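Local coordinates for pfam DUF1093 family protein (Bacillus subtilis, PDB 3NPP), which is of unknown function but belongs to the DUF1093 family and, made with a signal sequence, is probably exported from the cell, at residues 10-18 against 30-38. Residues are numbered along the deposited sequence; the frame is centred on the assembly and turned at random.
Sequences QDVYVQIDR and YTLDGYNAS
The backbone O of Y35 takes a nearly straight hydrogen bond from Y13 N (2.8 Å) and is also approached by the CA-H of V12 and, at the ring edge, by CD1 of Y13. Y35 N returns a bond to Y13 O (3.0 Å), making Y13 and Y35 a single antiparallel hydrogen-bonded pair. Beside it, G34 brings its CA to 3.1 Å from Y13 O, where a CB would clash with that oxygen and with the valines V12 and V14. Beyond the pair, N36 ND2 donates to Q10 OE1 (2.8 Å), the two amide planes turned 65° apart. With N36 CG between its backbone N and carbonyl carbon (chi1 79°), OD1 accepts from S38 OG, which comes from above the carbonyl plane, and from the backbone N of K40. A leucine at N36 would probably leave Q10 OE1 without this donor and S38 OG and K40 N without the OD1 acceptor. On the far side of the bridge the backbones diverge: one water joins Q15 N to D33 O, another D17 OD1 to D33 N. Here L32 packs between the segments, its CD1 meeting I16 CD1 (3.6 Å), V14 CG2 and the backbone O of Q15. I16 CG2 touches CE2 of the Y30 ring (3.6 Å), and the edge of that ring lies near R18 O. A single antiparallel bridge, with strand segments 10-15 and 30-35 inclined at 124°, joins 9-15, an outer strand of one three-stranded antiparallel sheet, to 27-35, the central strand of the other.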
loop_
_atom_site.group_PDB
_atom_site.type_symbol
_atom_site.label_atom_id
_atom_site.label_comp_id
_atom_site.label_asym_id
_atom_site.label_seq_id
_atom_site.Cartn_x
_atom_site.Cartn_y
_atom_site.Cartn_z
ATOM N N GLN A 10 5.459 -7.657 2.709
ATOM C CA GLN A 10 6.173 -8.820 2.170
ATOM C C GLN A 10 7.431 -8.371 1.480
ATOM O O GLN A 10 7.546 -7.234 1.114
ATOM C CB GLN A 10 5.254 -9.610 1.251
ATOM C CG GLN A 10 4.243 -10.438 2.049
ATOM C CD GLN A 10 3.381 -11.312 1.202
ATOM O OE1 GLN A 10 3.779 -12.398 0.831
ATOM N NE2 GLN A 10 2.174 -10.864 0.923
ATOM N N ASP A 11 8.427 -9.237 1.458
ATOM C CA ASP A 11 9.704 -8.969 0.779
ATOM C C ASP A 11 9.926 -10.110 -0.152
ATOM O O ASP A 11 10.013 -11.245 0.303
ATOM C CB ASP A 11 10.840 -8.869 1.771
ATOM C CG ASP A 11 10.763 -7.602 2.597
ATOM O OD1 ASP A 11 11.242 -6.543 2.139
ATOM O OD2 ASP A 11 10.185 -7.644 3.693
ATOM N N VAL A 12 10.032 -9.815 -1.450
ATOM C CA VAL A 12 10.131 -10.842 -2.465
ATOM C C VAL A 12 11.569 -10.849 -2.991
ATOM O O VAL A 12 12.069 -9.841 -3.455
ATOM C CB VAL A 12 9.115 -10.594 -3.594
ATOM C CG1 VAL A 12 9.223 -11.704 -4.670
ATOM C CG2 VAL A 12 7.679 -10.540 -3.004
ATOM N N TYR A 13 12.221 -11.988 -2.899
ATOM C CA TYR A 13 13.613 -12.159 -3.312
ATOM C C TYR A 13 13.653 -12.741 -4.729
ATOM O O TYR A 13 12.920 -13.694 -5.038
ATOM C CB TYR A 13 14.327 -13.082 -2.340
ATOM C CG TYR A 13 14.435 -12.459 -0.952
ATOM C CD1 TYR A 13 13.379 -12.574 -0.034
ATOM C CD2 TYR A 13 15.578 -11.698 -0.572
ATOM C CE1 TYR A 13 13.451 -11.999 1.215
ATOM C CE2 TYR A 13 15.654 -11.117 0.699
ATOM C CZ TYR A 13 14.590 -11.270 1.586
ATOM O OH TYR A 13 14.646 -10.716 2.859
ATOM N N VAL A 14 14.472 -12.141 -5.583
ATOM C CA VAL A 14 14.564 -12.510 -6.993
ATOM C C VAL A 14 16.018 -12.518 -7.441
ATOM O O VAL A 14 16.891 -11.892 -6.786
ATOM C CB VAL A 14 13.776 -11.510 -7.888
ATOM C CG1 VAL A 14 12.299 -11.554 -7.560
ATOM C CG2 VAL A 14 14.344 -10.099 -7.785
ATOM N N GLN A 15 16.280 -13.225 -8.541
ATOM C CA GLN A 15 17.525 -13.068 -9.270
ATOM C C GLN A 15 17.226 -12.416 -10.599
ATOM O O GLN A 15 16.265 -12.794 -11.266
ATOM C CB GLN A 15 18.239 -14.425 -9.480
ATOM C CG GLN A 15 19.642 -14.253 -10.070
ATOM C CD GLN A 15 20.437 -15.534 -10.140
ATOM O OE1 GLN A 15 19.889 -16.616 -10.246
ATOM N NE2 GLN A 15 21.751 -15.403 -10.085
ATOM N N ILE A 16 18.089 -11.497 -11.030
ATOM C CA ILE A 16 17.930 -10.829 -12.321
ATOM C C ILE A 16 18.407 -11.822 -13.408
ATOM O O ILE A 16 19.559 -11.773 -13.872
ATOM C CB ILE A 16 18.673 -9.446 -12.376
ATOM C CG1 ILE A 16 18.297 -8.553 -11.184
ATOM C CG2 ILE A 16 18.333 -8.671 -13.689
ATOM C CD1 ILE A 16 16.790 -8.355 -10.966
ATOM N N ASP A 17 17.512 -12.767 -13.726
ATOM C CA ASP A 17 17.773 -13.859 -14.648
ATOM C C ASP A 17 16.950 -13.783 -15.947
ATOM O O ASP A 17 16.893 -14.769 -16.692
ATOM C CB ASP A 17 17.610 -15.239 -13.948
ATOM C CG ASP A 17 16.180 -15.520 -13.449
ATOM O OD1 ASP A 17 15.260 -14.642 -13.441
ATOM O OD2 ASP A 17 15.998 -16.651 -12.993
ATOM N N ARG A 18 16.343 -12.621 -16.199
ATOM C CA ARG A 18 15.608 -12.331 -17.424
ATOM C C ARG A 18 16.011 -10.921 -17.874
ATOM O O ARG A 18 16.429 -10.075 -17.044
ATOM C CB ARG A 18 14.086 -12.364 -17.175
ATOM C CG ARG A 18 13.553 -13.623 -16.480
ATOM C CD ARG A 18 13.759 -14.854 -17.320
ATOM N NE ARG A 18 14.157 -15.995 -16.503
ATOM C CZ ARG A 18 13.412 -17.075 -16.315
ATOM N NH1 ARG A 18 12.215 -17.169 -16.882
ATOM N NH2 ARG A 18 13.864 -18.052 -15.556
ATOM N N TYR A 30 11.263 -5.123 -14.759
ATOM C CA TYR A 30 11.541 -6.565 -14.652
ATOM C C TYR A 30 10.287 -7.231 -14.150
ATOM O O TYR A 30 9.631 -6.679 -13.282
ATOM C CB TYR A 30 12.682 -6.840 -13.663
ATOM C CG TYR A 30 13.984 -6.241 -14.107
ATOM C CD1 TYR A 30 14.320 -4.936 -13.769
ATOM C CD2 TYR A 30 14.874 -6.967 -14.899
ATOM C CE1 TYR A 30 15.550 -4.372 -14.200
ATOM C CE2 TYR A 30 16.067 -6.408 -15.332
ATOM C CZ TYR A 30 16.393 -5.107 -14.978
ATOM O OH TYR A 30 17.567 -4.538 -15.443
ATOM N N THR A 31 9.922 -8.368 -14.734
ATOM C CA THR A 31 8.871 -9.240 -14.193
ATOM C C THR A 31 9.498 -10.600 -13.973
ATOM O O THR A 31 9.826 -11.287 -14.934
ATOM C CB THR A 31 7.673 -9.349 -15.130
ATOM O OG1 THR A 31 7.025 -8.078 -15.225
ATOM C CG2 THR A 31 6.653 -10.388 -14.596
ATOM N N LEU A 32 9.684 -10.971 -12.708
ATOM C CA LEU A 32 10.484 -12.114 -12.340
ATOM C C LEU A 32 9.726 -12.974 -11.344
ATOM O O LEU A 32 8.904 -12.459 -10.586
ATOM C CB LEU A 32 11.797 -11.630 -11.709
ATOM C CG LEU A 32 12.726 -10.773 -12.588
ATOM C CD1 LEU A 32 13.829 -10.170 -11.771
ATOM C CD2 LEU A 32 13.291 -11.608 -13.728
ATOM N N ASP A 33 10.021 -14.288 -11.342
ATOM C CA ASP A 33 9.546 -15.177 -10.296
ATOM C C ASP A 33 10.461 -15.070 -9.121
ATOM O O ASP A 33 11.668 -14.982 -9.290
ATOM C CB ASP A 33 9.486 -16.636 -10.765
ATOM C CG ASP A 33 8.392 -16.874 -11.786
ATOM O OD1 ASP A 33 7.393 -16.104 -11.845
ATOM O OD2 ASP A 33 8.534 -17.851 -12.524
ATOM N N GLY A 34 9.897 -15.118 -7.927
ATOM C CA GLY A 34 10.676 -14.950 -6.700
ATOM C C GLY A 34 10.048 -15.660 -5.537
ATOM O O GLY A 34 9.118 -16.438 -5.719
ATOM N N TYR A 35 10.593 -15.435 -4.350
ATOM C CA TYR A 35 10.109 -16.083 -3.147
ATOM C C TYR A 35 10.005 -15.056 -2.053
ATOM O O TYR A 35 10.900 -14.209 -1.920
ATOM C CB TYR A 35 11.028 -17.268 -2.770
ATOM C CG TYR A 35 10.995 -18.359 -3.850
ATOM C CD1 TYR A 35 11.827 -18.282 -4.972
ATOM C CD2 TYR A 35 10.038 -19.387 -3.816
ATOM C CE1 TYR A 35 11.745 -19.221 -6.013
ATOM C CE2 TYR A 35 9.967 -20.366 -4.853
ATOM C CZ TYR A 35 10.822 -20.253 -5.942
ATOM O OH TYR A 35 10.775 -21.157 -6.968
ATOM N N ASN A 36 8.928 -15.104 -1.264
ATOM C CA ASN A 36 8.811 -14.197 -0.124
ATOM C C ASN A 36 9.639 -14.709 1.047
ATOM O O ASN A 36 10.358 -15.729 0.889
ATOM C CB ASN A 36 7.336 -13.849 0.196
ATOM C CG ASN A 36 6.582 -14.944 0.967
ATOM O OD1 ASN A 36 7.071 -16.066 1.202
ATOM N ND2 ASN A 36 5.362 -14.596 1.372
ATOM N N ALA A 37 9.578 -14.022 2.193
ATOM C CA ALA A 37 10.422 -14.350 3.356
ATOM C C ALA A 37 10.113 -15.711 3.949
ATOM O O ALA A 37 10.982 -16.315 4.532
ATOM C CB ALA A 37 10.325 -13.283 4.440
ATOM N N SER A 38 8.860 -16.172 3.809
ATOM C CA SER A 38 8.473 -17.523 4.205
ATOM C C SER A 38 8.613 -18.557 3.072
ATOM O O SER A 38 8.135 -19.654 3.205
ATOM C CB SER A 38 7.048 -17.497 4.795
ATOM O OG SER A 38 6.289 -16.387 4.319
HETATM O O HOH W 1 14.217 -14.860 -9.826
HETATM O O HOH W 2 12.190 -15.189 -13.104
#